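PDB 4APM: apical membrane antigen 1 from Babesia divergens, which probably serves in host cell invasion as a calcium-binding parasite membrane protein that takes part in forming the moving junction. Local coordinates for residues A[246-256]-A[317-328]; A[220-230]-A[333-344]. All blocks are in the same frame, centred on the assembly; numbering follows the deposited sequence.

Interaction 1. Residues A[246-256]-A[317-328]; sequences TRDAEECSALM and ANYDSNTGLCRV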
loop_
_atom_site.group_PDB
_atom_site.type_symbol
_atom_site.label_atom_id
_atom_site.label_comp_id
_atom_site.label_asym_id
_atom_site.label_seq_id
_atom_site.Cartn_x
_atom_site.Cartn_y
_atom_site.Cartn_z
ATOM N N THR A 246 17.896 1.809 -3.439
ATOM C CA THR A 246 17.434 2.633 -2.338
ATOM C C THR A 246 18.091 2.142 -1.043
ATOM O O THR A 246 18.599 1.034 -0.994
ATOM C CB THR A 246 15.879 2.625 -2.192
ATOM O OG1 THR A 246 15.444 1.323 -1.827
ATOM C CG2 THR A 246 15.171 3.018 -3.520
ATOM N N ARG A 247 18.079 2.977 -0.008
ATOM C CA ARG A 247 18.836 2.711 1.212
ATOM C C ARG A 247 18.103 1.755 2.138
ATOM O O ARG A 247 18.709 1.116 2.964
ATOM C CB ARG A 247 19.119 4.018 1.938
ATOM C CG ARG A 247 20.304 4.749 1.358
ATOM C CD ARG A 247 20.427 6.125 1.948
ATOM N NE ARG A 247 19.367 6.985 1.457
ATOM C CZ ARG A 247 19.229 8.243 1.821
ATOM N NH1 ARG A 247 20.108 8.774 2.654
ATOM N NH2 ARG A 247 18.218 8.961 1.355
ATOM N N ASP A 248 16.792 1.634 1.969
ATOM C CA ASP A 248 15.989 0.759 2.835
ATOM C C ASP A 248 14.606 0.548 2.215
ATOM O O ASP A 248 14.257 1.202 1.229
ATOM C CB ASP A 248 15.886 1.347 4.271
ATOM C CG ASP A 248 15.629 2.838 4.268
ATOM O OD1 ASP A 248 14.733 3.287 3.501
ATOM O OD2 ASP A 248 16.302 3.569 5.036
ATOM N N ALA A 249 13.857 -0.418 2.756
ATOM C CA ALA A 249 12.471 -0.660 2.342
ATOM C C ALA A 249 11.637 0.623 2.326
ATOM O O ALA A 249 10.916 0.900 1.358
ATOM C CB ALA A 249 11.822 -1.736 3.219
ATOM N N GLU A 250 11.765 1.446 3.353
ATOM C CA GLU A 250 10.985 2.716 3.387
ATOM C C GLU A 250 11.208 3.647 2.192
ATOM O O GLU A 250 10.258 4.275 1.696
ATOM C CB GLU A 250 11.259 3.490 4.659
ATOM C CG GLU A 250 11.065 2.665 5.896
ATOM C CD GLU A 250 12.352 2.033 6.366
ATOM O OE1 GLU A 250 12.730 0.958 5.824
ATOM O OE2 GLU A 250 12.986 2.623 7.275
ATOM N N GLU A 251 12.466 3.811 1.801
ATOM C CA GLU A 251 12.799 4.602 0.640
ATOM C C GLU A 251 12.185 3.967 -0.608
ATOM O O GLU A 251 11.509 4.631 -1.380
ATOM C CB GLU A 251 14.311 4.738 0.480
ATOM C CG GLU A 251 14.724 5.857 -0.483
ATOM C CD GLU A 251 16.171 6.285 -0.290
ATOM O OE1 GLU A 251 17.086 5.450 -0.524
ATOM O OE2 GLU A 251 16.393 7.422 0.186
ATOM N N CYS A 252 12.376 2.663 -0.773
ATOM C CA CYS A 252 11.712 1.942 -1.858
ATOM C C CYS A 252 10.178 2.185 -1.855
ATOM O O CYS A 252 9.558 2.519 -2.897
ATOM C CB CYS A 252 11.992 0.467 -1.715
ATOM S SG CYS A 252 11.210 -0.509 -2.994
ATOM N N SER A 253 9.587 2.093 -0.666
ATOM C CA SER A 253 8.185 2.323 -0.523
ATOM C C SER A 253 7.818 3.749 -0.970
ATOM O O SER A 253 6.854 3.937 -1.723
ATOM C CB SER A 253 7.733 2.044 0.915
ATOM O OG SER A 253 6.338 2.183 1.016
ATOM N N ALA A 254 8.615 4.741 -0.579
ATOM C CA ALA A 254 8.281 6.147 -0.906
ATOM C C ALA A 254 8.391 6.430 -2.407
ATOM O O ALA A 254 7.657 7.256 -2.947
ATOM C CB ALA A 254 9.161 7.113 -0.112
ATOM N N LEU A 255 9.342 5.755 -3.058
ATOM C CA LEU A 255 9.596 5.887 -4.498
ATOM C C LEU A 255 8.416 5.361 -5.302
ATOM O O LEU A 255 8.027 5.934 -6.313
ATOM C CB LEU A 255 10.823 5.038 -4.860
ATOM C CG LEU A 255 11.825 5.462 -5.930
ATOM C CD1 LEU A 255 12.540 4.237 -6.501
ATOM C CD2 LEU A 255 11.226 6.318 -7.026
ATOM N N MET A 256 7.948 4.174 -4.920
ATOM C CA MET A 256 6.813 3.549 -5.568
ATOM C C MET A 256 5.526 4.374 -5.322
ATOM O O MET A 256 4.704 4.589 -6.243
ATOM C CB MET A 256 6.662 2.132 -5.025
ATOM C CG MET A 256 5.338 1.499 -5.401
ATOM S SD MET A 256 4.386 0.822 -4.059
ATOM C CE MET A 256 5.524 0.061 -2.867
ATOM N N ALA A 317 6.004 -2.978 -5.300
ATOM C CA ALA A 317 7.459 -2.952 -5.489
ATOM C C ALA A 317 8.112 -4.150 -4.815
ATOM O O ALA A 317 7.592 -4.679 -3.819
ATOM C CB ALA A 317 8.057 -1.654 -4.946
ATOM N N ASN A 318 9.234 -4.584 -5.385
ATOM C CA ASN A 318 10.086 -5.604 -4.784
ATOM C C ASN A 318 11.323 -4.957 -4.269
ATOM O O ASN A 318 12.058 -4.329 -5.020
ATOM C CB ASN A 318 10.509 -6.608 -5.830
ATOM C CG ASN A 318 9.340 -7.173 -6.576
ATOM O OD1 ASN A 318 8.971 -6.654 -7.626
ATOM N ND2 ASN A 318 8.692 -8.179 -6.001
ATOM N N TYR A 319 11.544 -5.083 -2.974
ATOM C CA TYR A 319 12.722 -4.545 -2.369
ATOM C C TYR A 319 13.638 -5.686 -1.967
ATOM O O TYR A 319 13.281 -6.510 -1.130
ATOM C CB TYR A 319 12.373 -3.713 -1.152
ATOM C CG TYR A 319 13.601 -3.251 -0.443
ATOM C CD1 TYR A 319 14.531 -2.434 -1.090
ATOM C CD2 TYR A 319 13.915 -3.747 0.819
ATOM C CE1 TYR A 319 15.685 -2.011 -0.435
ATOM C CE2 TYR A 319 15.060 -3.354 1.470
ATOM C CZ TYR A 319 15.942 -2.500 0.840
ATOM O OH TYR A 319 17.088 -2.156 1.486
ATOM N N ASP A 320 14.816 -5.730 -2.572
ATOM C CA ASP A 320 15.802 -6.748 -2.243
ATOM C C ASP A 320 16.689 -6.212 -1.135
ATOM O O ASP A 320 17.500 -5.321 -1.367
ATOM C CB ASP A 320 16.658 -7.082 -3.463
ATOM C CG ASP A 320 17.578 -8.269 -3.214
ATOM O OD1 ASP A 320 18.164 -8.365 -2.099
ATOM O OD2 ASP A 320 17.694 -9.117 -4.115
ATOM N N SER A 321 16.511 -6.711 0.081
ATOM C CA SER A 321 17.275 -6.167 1.202
ATOM C C SER A 321 18.761 -6.529 1.178
ATOM O O SER A 321 19.534 -5.904 1.867
ATOM C CB SER A 321 16.647 -6.558 2.549
ATOM O OG SER A 321 16.581 -7.966 2.655
ATOM N N ASN A 322 19.162 -7.496 0.348
ATOM C CA ASN A 322 20.592 -7.822 0.166
ATOM C C ASN A 322 21.331 -6.883 -0.771
ATOM O O ASN A 322 22.521 -6.656 -0.596
ATOM C CB ASN A 322 20.789 -9.266 -0.323
ATOM C CG ASN A 322 20.044 -10.280 0.531
ATOM O OD1 ASN A 322 19.316 -11.129 0.013
ATOM N ND2 ASN A 322 20.196 -10.173 1.848
ATOM N N THR A 323 20.640 -6.368 -1.786
ATOM C CA THR A 323 21.261 -5.486 -2.772
ATOM C C THR A 323 20.807 -4.022 -2.631
ATOM O O THR A 323 21.497 -3.080 -3.085
ATOM C CB THR A 323 20.971 -5.963 -4.218
ATOM O OG1 THR A 323 19.555 -6.049 -4.437
ATOM C CG2 THR A 323 21.592 -7.327 -4.480
ATOM N N GLY A 324 19.630 -3.830 -2.054
ATOM C CA GLY A 324 19.002 -2.521 -2.034
ATOM C C GLY A 324 18.293 -2.165 -3.332
ATOM O O GLY A 324 17.802 -1.041 -3.498
ATOM N N LEU A 325 18.197 -3.104 -4.263
ATOM C CA LEU A 325 17.516 -2.763 -5.492
ATOM C C LEU A 325 15.994 -2.748 -5.290
ATOM O O LEU A 325 15.393 -3.744 -4.883
ATOM C CB LEU A 325 17.941 -3.646 -6.650
ATOM C CG LEU A 325 17.396 -3.266 -8.035
ATOM C CD1 LEU A 325 17.995 -1.964 -8.556
ATOM C CD2 LEU A 325 17.693 -4.377 -9.015
ATOM N N CYS A 326 15.399 -1.591 -5.563
ATOM C CA CYS A 326 13.971 -1.425 -5.518
ATOM C C CYS A 326 13.403 -1.525 -6.947
ATOM O O CYS A 326 13.709 -0.699 -7.786
ATOM C CB CYS A 326 13.632 -0.060 -4.911
ATOM S SG CYS A 326 11.860 0.315 -4.821
ATOM N N ARG A 327 12.597 -2.550 -7.223
ATOM C CA ARG A 327 11.985 -2.674 -8.542
ATOM C C ARG A 327 10.500 -2.319 -8.477
ATOM O O ARG A 327 9.708 -3.085 -7.944
ATOM C CB ARG A 327 12.167 -4.084 -9.107
ATOM C CG ARG A 327 13.619 -4.549 -9.220
ATOM C CD ARG A 327 13.727 -5.775 -10.145
ATOM N NE ARG A 327 12.913 -6.911 -9.679
ATOM C CZ ARG A 327 11.791 -7.354 -10.265
ATOM N NH1 ARG A 327 11.321 -6.796 -11.390
ATOM N NH2 ARG A 327 11.155 -8.399 -9.753
ATOM N N VAL A 328 10.118 -1.162 -8.999
ATOM C CA VAL A 328 8.710 -0.851 -9.034
ATOM C C VAL A 328 8.005 -1.366 -10.284
ATOM O O VAL A 328 8.602 -1.424 -11.363
ATOM C CB VAL A 328 8.339 0.568 -8.511
ATOM C CG1 VAL A 328 9.551 1.351 -8.034
ATOM C CG2 VAL A 328 7.398 1.335 -9.433
#
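The flat ring of Tyr-319 lies against the start of helix 249-256, and the disulfide between Cys-252 and Cys-326 ties that helix to the hairpin beside it. One face of the ring is laid against backbone: Ala-249 N sits over it, 3.4 Å from CE2, with Asp-248 C near by, so that the peptide plane opening the helix rests on the tyrosine. The methyl of Ala-249 approaches the ring at CD2, 3.8 Å from CB, while the Thr-246 side chain crosses that of Tyr-319 obliquely, its OG1 3.6 Å from Tyr-319 CE1. Both half-cystines carry their sulfur opposite the backbone N (chi1 near 180° in each), which turns both SG atoms toward the other segment, where they join. The bridge, with a chi3 of 68°, also packs on its neighbours: Cys-252 SG is 3.9 Å from Ala-317 CB and equally far from Tyr-319 CB.

Here a helix packs on one face of a beta-hairpin in what is probably domain II of the AMA1 ectodomain, whose sequence family belongs to the PAN clan; strand 325-328 runs within 26° of the helix direction and strand 317-320 runs against it. Asp-248 is the N-cap, its OD1 accepting from Glu-251 N. Just before it, Thr-246 N donates an almost straight bond, 2.9 Å long, to Gly-324 O, and Thr-246 CG2 touches Cys-326 CB. Farther along, Met-256 bends at chi2 and chi3 to bring CE to 3.7 Å from Ala-317 CB, whereas its CB faces Val-328 CB at 4.2 Å.

Interaction 2. Residues A[220-230]-A[333-344]; sequences YPVKDAIFGRG and PNCLIIDAGSFA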
loop_
_atom_site.group_PDB
_atom_site.type_symbol
_atom_site.label_atom_id
_atom_site.label_comp_id
_atom_site.label_asym_id
_atom_site.label_seq_id
_atom_site.Cartn_x
_atom_site.Cartn_y
_atom_site.Cartn_z
ATOM N N TYR A 220 0.552 -5.382 4.523
ATOM C CA TYR A 220 1.898 -5.718 4.991
ATOM C C TYR A 220 2.837 -6.185 3.900
ATOM O O TYR A 220 2.477 -7.033 3.082
ATOM C CB TYR A 220 1.850 -6.720 6.164
ATOM C CG TYR A 220 0.815 -6.334 7.196
ATOM C CD1 TYR A 220 0.993 -5.214 8.004
ATOM C CD2 TYR A 220 -0.398 -7.005 7.268
ATOM C CE1 TYR A 220 0.009 -4.811 8.896
ATOM C CE2 TYR A 220 -1.388 -6.611 8.162
ATOM C CZ TYR A 220 -1.178 -5.522 8.972
ATOM O OH TYR A 220 -2.173 -5.130 9.849
ATOM N N PRO A 221 4.084 -5.676 3.922
ATOM C CA PRO A 221 5.116 -6.301 3.109
ATOM C C PRO A 221 5.127 -7.837 3.334
ATOM O O PRO A 221 4.962 -8.296 4.476
ATOM C CB PRO A 221 6.412 -5.666 3.644
ATOM C CG PRO A 221 5.978 -4.361 4.212
ATOM C CD PRO A 221 4.635 -4.653 4.826
ATOM N N VAL A 222 5.265 -8.615 2.263
ATOM C CA VAL A 222 5.485 -10.046 2.412
ATOM C C VAL A 222 6.989 -10.356 2.370
ATOM O O VAL A 222 7.681 -10.078 1.355
ATOM C CB VAL A 222 4.716 -10.855 1.362
ATOM C CG1 VAL A 222 4.828 -12.343 1.651
ATOM C CG2 VAL A 222 3.243 -10.419 1.334
ATOM N N LYS A 223 7.499 -10.867 3.497
ATOM C CA LYS A 223 8.932 -11.168 3.664
ATOM C C LYS A 223 9.305 -12.325 2.768
ATOM O O LYS A 223 8.473 -13.182 2.504
ATOM C CB LYS A 223 9.238 -11.519 5.128
ATOM C CG LYS A 223 10.713 -11.677 5.430
ATOM C CD LYS A 223 10.992 -11.730 6.929
ATOM C CE LYS A 223 10.015 -12.628 7.666
ATOM N NZ LYS A 223 10.438 -12.886 9.074
ATOM N N ASP A 224 10.527 -12.291 2.239
ATOM C CA ASP A 224 11.087 -13.371 1.398
ATOM C C ASP A 224 10.303 -13.613 0.119
ATOM O O ASP A 224 10.219 -14.752 -0.354
ATOM C CB ASP A 224 11.215 -14.675 2.191
ATOM C CG ASP A 224 12.083 -14.525 3.413
ATOM O OD1 ASP A 224 13.186 -13.944 3.325
ATOM O OD2 ASP A 224 11.643 -14.943 4.481
ATOM N N ALA A 225 9.726 -12.549 -0.441
ATOM C CA ALA A 225 8.808 -12.681 -1.594
ATOM C C ALA A 225 9.130 -11.717 -2.702
ATOM O O ALA A 225 9.470 -10.548 -2.458
ATOM C CB ALA A 225 7.360 -12.494 -1.153
ATOM N N ILE A 226 8.962 -12.207 -3.921
ATOM C CA ILE A 226 9.022 -11.409 -5.122
ATOM C C ILE A 226 7.670 -11.586 -5.813
ATOM O O ILE A 226 7.157 -12.706 -5.896
ATOM C CB ILE A 226 10.085 -11.947 -6.090
ATOM C CG1 ILE A 226 11.487 -11.835 -5.490
ATOM C CG2 ILE A 226 9.990 -11.258 -7.455
ATOM C CD1 ILE A 226 12.517 -12.629 -6.266
ATOM N N PHE A 227 7.086 -10.480 -6.270
ATOM C CA PHE A 227 5.800 -10.504 -6.997
ATOM C C PHE A 227 5.951 -11.143 -8.380
ATOM O O PHE A 227 6.877 -10.811 -9.110
ATOM C CB PHE A 227 5.296 -9.072 -7.204
ATOM C CG PHE A 227 4.766 -8.427 -5.968
ATOM C CD1 PHE A 227 3.732 -9.016 -5.257
ATOM C CD2 PHE A 227 5.236 -7.176 -5.566
ATOM C CE1 PHE A 227 3.201 -8.406 -4.136
ATOM C CE2 PHE A 227 4.678 -6.550 -4.464
ATOM C CZ PHE A 227 3.667 -7.172 -3.738
ATOM N N GLY A 228 4.997 -11.987 -8.767
ATOM C CA GLY A 228 5.013 -12.578 -10.101
ATOM C C GLY A 228 3.636 -12.722 -10.726
ATOM O O GLY A 228 2.612 -12.466 -10.083
ATOM N N ARG A 229 3.610 -13.156 -11.982
ATOM C CA ARG A 229 2.384 -13.675 -12.579
ATOM C C ARG A 229 2.571 -15.100 -13.084
ATOM O O ARG A 229 3.655 -15.475 -13.557
ATOM C CB ARG A 229 1.881 -12.755 -13.713
ATOM C CG ARG A 229 1.433 -11.364 -13.230
ATOM C CD ARG A 229 1.057 -10.436 -14.379
ATOM N NE ARG A 229 0.001 -11.010 -15.210
ATOM C CZ ARG A 229 -1.276 -11.116 -14.844
ATOM N NH1 ARG A 229 -1.676 -10.681 -13.659
ATOM N NH2 ARG A 229 -2.160 -11.652 -15.674
ATOM N N GLY A 230 1.513 -15.892 -12.971
ATOM C CA GLY A 230 1.522 -17.258 -13.461
ATOM C C GLY A 230 1.849 -17.305 -14.935
ATOM O O GLY A 230 1.352 -16.489 -15.724
ATOM N N PRO A 333 0.065 -8.303 -9.610
ATOM C CA PRO A 333 0.620 -9.620 -9.285
ATOM C C PRO A 333 -0.497 -10.624 -9.018
ATOM O O PRO A 333 -1.567 -10.242 -8.508
ATOM C CB PRO A 333 1.398 -9.367 -7.991
ATOM C CG PRO A 333 1.556 -7.882 -7.897
ATOM C CD PRO A 333 0.362 -7.298 -8.578
ATOM N N ASN A 334 -0.258 -11.891 -9.357
ATOM C CA ASN A 334 -1.195 -12.971 -9.005
ATOM C C ASN A 334 -0.501 -14.236 -8.473
ATOM O O ASN A 334 -1.153 -15.261 -8.242
ATOM C CB ASN A 334 -2.172 -13.300 -10.165
ATOM C CG ASN A 334 -1.478 -13.935 -11.369
ATOM O OD1 ASN A 334 -0.430 -14.568 -11.233
ATOM N ND2 ASN A 334 -2.065 -13.764 -12.558
ATOM N N CYS A 335 0.807 -14.127 -8.218
ATOM C CA CYS A 335 1.536 -15.124 -7.414
ATOM C C CYS A 335 2.836 -14.541 -6.854
ATOM O O CYS A 335 3.257 -13.432 -7.229
ATOM C CB CYS A 335 1.864 -16.338 -8.270
ATOM S SG CYS A 335 2.879 -15.870 -9.685
ATOM N N LEU A 336 3.484 -15.302 -5.979
ATOM C CA LEU A 336 4.745 -14.889 -5.372
ATOM C C LEU A 336 5.819 -15.955 -5.666
ATOM O O LEU A 336 5.494 -17.120 -5.848
ATOM C CB LEU A 336 4.576 -14.705 -3.855
ATOM C CG LEU A 336 3.515 -13.733 -3.314
ATOM C CD1 LEU A 336 3.558 -13.693 -1.795
ATOM C CD2 LEU A 336 3.672 -12.331 -3.884
ATOM N N ILE A 337 7.075 -15.522 -5.761
ATOM C CA ILE A 337 8.239 -16.387 -5.844
ATOM C C ILE A 337 8.988 -16.260 -4.509
ATOM O O ILE A 337 9.172 -15.142 -4.013
ATOM C CB ILE A 337 9.178 -15.893 -6.961
ATOM C CG1 ILE A 337 8.516 -16.020 -8.321
ATOM C CG2 ILE A 337 10.540 -16.575 -6.901
ATOM C CD1 ILE A 337 7.936 -14.716 -8.829
ATOM N N ILE A 338 9.390 -17.374 -3.897
ATOM C CA ILE A 338 10.141 -17.238 -2.661
ATOM C C ILE A 338 11.599 -16.877 -2.949
ATOM O O ILE A 338 12.182 -17.323 -3.949
ATOM C CB ILE A 338 9.999 -18.441 -1.683
ATOM C CG1 ILE A 338 10.560 -18.061 -0.309
ATOM C CG2 ILE A 338 10.711 -19.684 -2.204
ATOM C CD1 ILE A 338 10.772 -19.233 0.625
ATOM N N ASP A 339 12.144 -15.990 -2.127
ATOM C CA ASP A 339 13.509 -15.519 -2.285
ATOM C C ASP A 339 13.938 -14.770 -1.022
ATOM O O ASP A 339 13.389 -13.727 -0.714
ATOM C CB ASP A 339 13.628 -14.613 -3.517
ATOM C CG ASP A 339 15.038 -14.115 -3.734
ATOM O OD1 ASP A 339 15.942 -14.955 -3.945
ATOM O OD2 ASP A 339 15.253 -12.886 -3.662
ATOM N N ALA A 340 14.885 -15.337 -0.272
ATOM C CA ALA A 340 15.319 -14.771 1.007
ATOM C C ALA A 340 15.814 -13.350 0.860
ATOM O O ALA A 340 16.582 -13.055 -0.049
ATOM C CB ALA A 340 16.414 -15.638 1.626
ATOM N N GLY A 341 15.414 -12.485 1.790
ATOM C CA GLY A 341 15.835 -11.088 1.792
ATOM C C GLY A 341 15.010 -10.142 0.925
ATOM O O GLY A 341 15.183 -8.920 0.991
ATOM N N SER A 342 14.116 -10.689 0.105
ATOM C CA SER A 342 13.261 -9.836 -0.719
ATOM C C SER A 342 11.927 -9.462 -0.051
ATOM O O SER A 342 11.291 -10.306 0.609
ATOM C CB SER A 342 13.001 -10.481 -2.079
ATOM O OG SER A 342 11.872 -9.870 -2.691
ATOM N N PHE A 343 11.472 -8.223 -0.264
ATOM C CA PHE A 343 10.200 -7.776 0.334
ATOM C C PHE A 343 9.206 -7.306 -0.718
ATOM O O PHE A 343 9.536 -6.465 -1.547
ATOM C CB PHE A 343 10.445 -6.676 1.357
ATOM C CG PHE A 343 11.099 -7.161 2.625
ATOM C CD1 PHE A 343 12.493 -7.315 2.700
ATOM C CD2 PHE A 343 10.329 -7.490 3.745
ATOM C CE1 PHE A 343 13.104 -7.766 3.868
ATOM C CE2 PHE A 343 10.935 -7.919 4.916
ATOM C CZ PHE A 343 12.323 -8.048 4.984
ATOM N N ALA A 344 8.005 -7.870 -0.712
ATOM C CA ALA A 344 7.016 -7.529 -1.724
ATOM C C ALA A 344 6.114 -6.498 -1.083
ATOM O O ALA A 344 5.395 -6.804 -0.135
ATOM C CB ALA A 344 6.212 -8.764 -2.132
HETATM O O HOH W 1 2.728 -6.311 0.467
#
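Asp-224 meets the turn of residues 339-342 with both backbone and side chain: its O accepts from Asp-339 N, and its OD1 takes Gly-341 N nearly head-on at 3.1 Å. The other carboxylate oxygen, OD2, is bonded to Ser-408. With chi1 at 162°, Ser-342 OG swings over to Ala-225 O, at a doubtfully short 2.5 Å, from above the carbonyl plane, and Ser-342 O accepts from Ala-225 N. Farther along, Ile-226 and Ile-337 form a hydrogen-bonded pair, each N-H lying in the other's carbonyl plane.

Two type II turns, at 222-225 and 339-342, bend both chains at the same level, and each chain therefore pairs with the other twice: 225-230 runs antiparallel to 335-339 at an edge of the mixed sheet, while Val-222 exchanges two bonds with Ala-344. Water 1 also donates to Ala-344 O, joining it to Tyr-220 O. At the far end a classic beta bulge lets Gly-228 O accept from both Asn-334 N, at 3.0 Å, and Cys-335 N, at 3.1 Å. Asn-334 OD1 answers on a lone pair, taking Gly-230 N at 2.9 Å, while its ND2 lies over the guanidinium face of Arg-229, whose NH1 bonds to Thr-332 O. The apolar ring of Phe-227 is clasped between Ala-344 CB, 3.4 Å from CZ, and Pro-333 CG on the opposite face.

In the fold
Interactions 1 and 2 show how adjoining contacts can share one sheet: strand 316-320, which turns Ala-317 and Tyr-319 to the helix in interaction 1, has strand 342-346, entered by interaction 2, as its neighbour. Their centres lie 13 Å apart. At the seam Tyr-319 O is 2.6 Å from Phe-343 N, a probable hydrogen bond, and Ser-321 OG lies close to Gly-341 O. Both segments of interaction 1 fall between those of interaction 2 in sequence, and strands 325-329 and 335-339 are consecutive. Interaction 1 contains a whole disulfide, whereas interaction 2 supplies only Cys-335, bonded to Cys-235 outside its segments. Both lie away from the calcium site of Gly-120 and Asp-122.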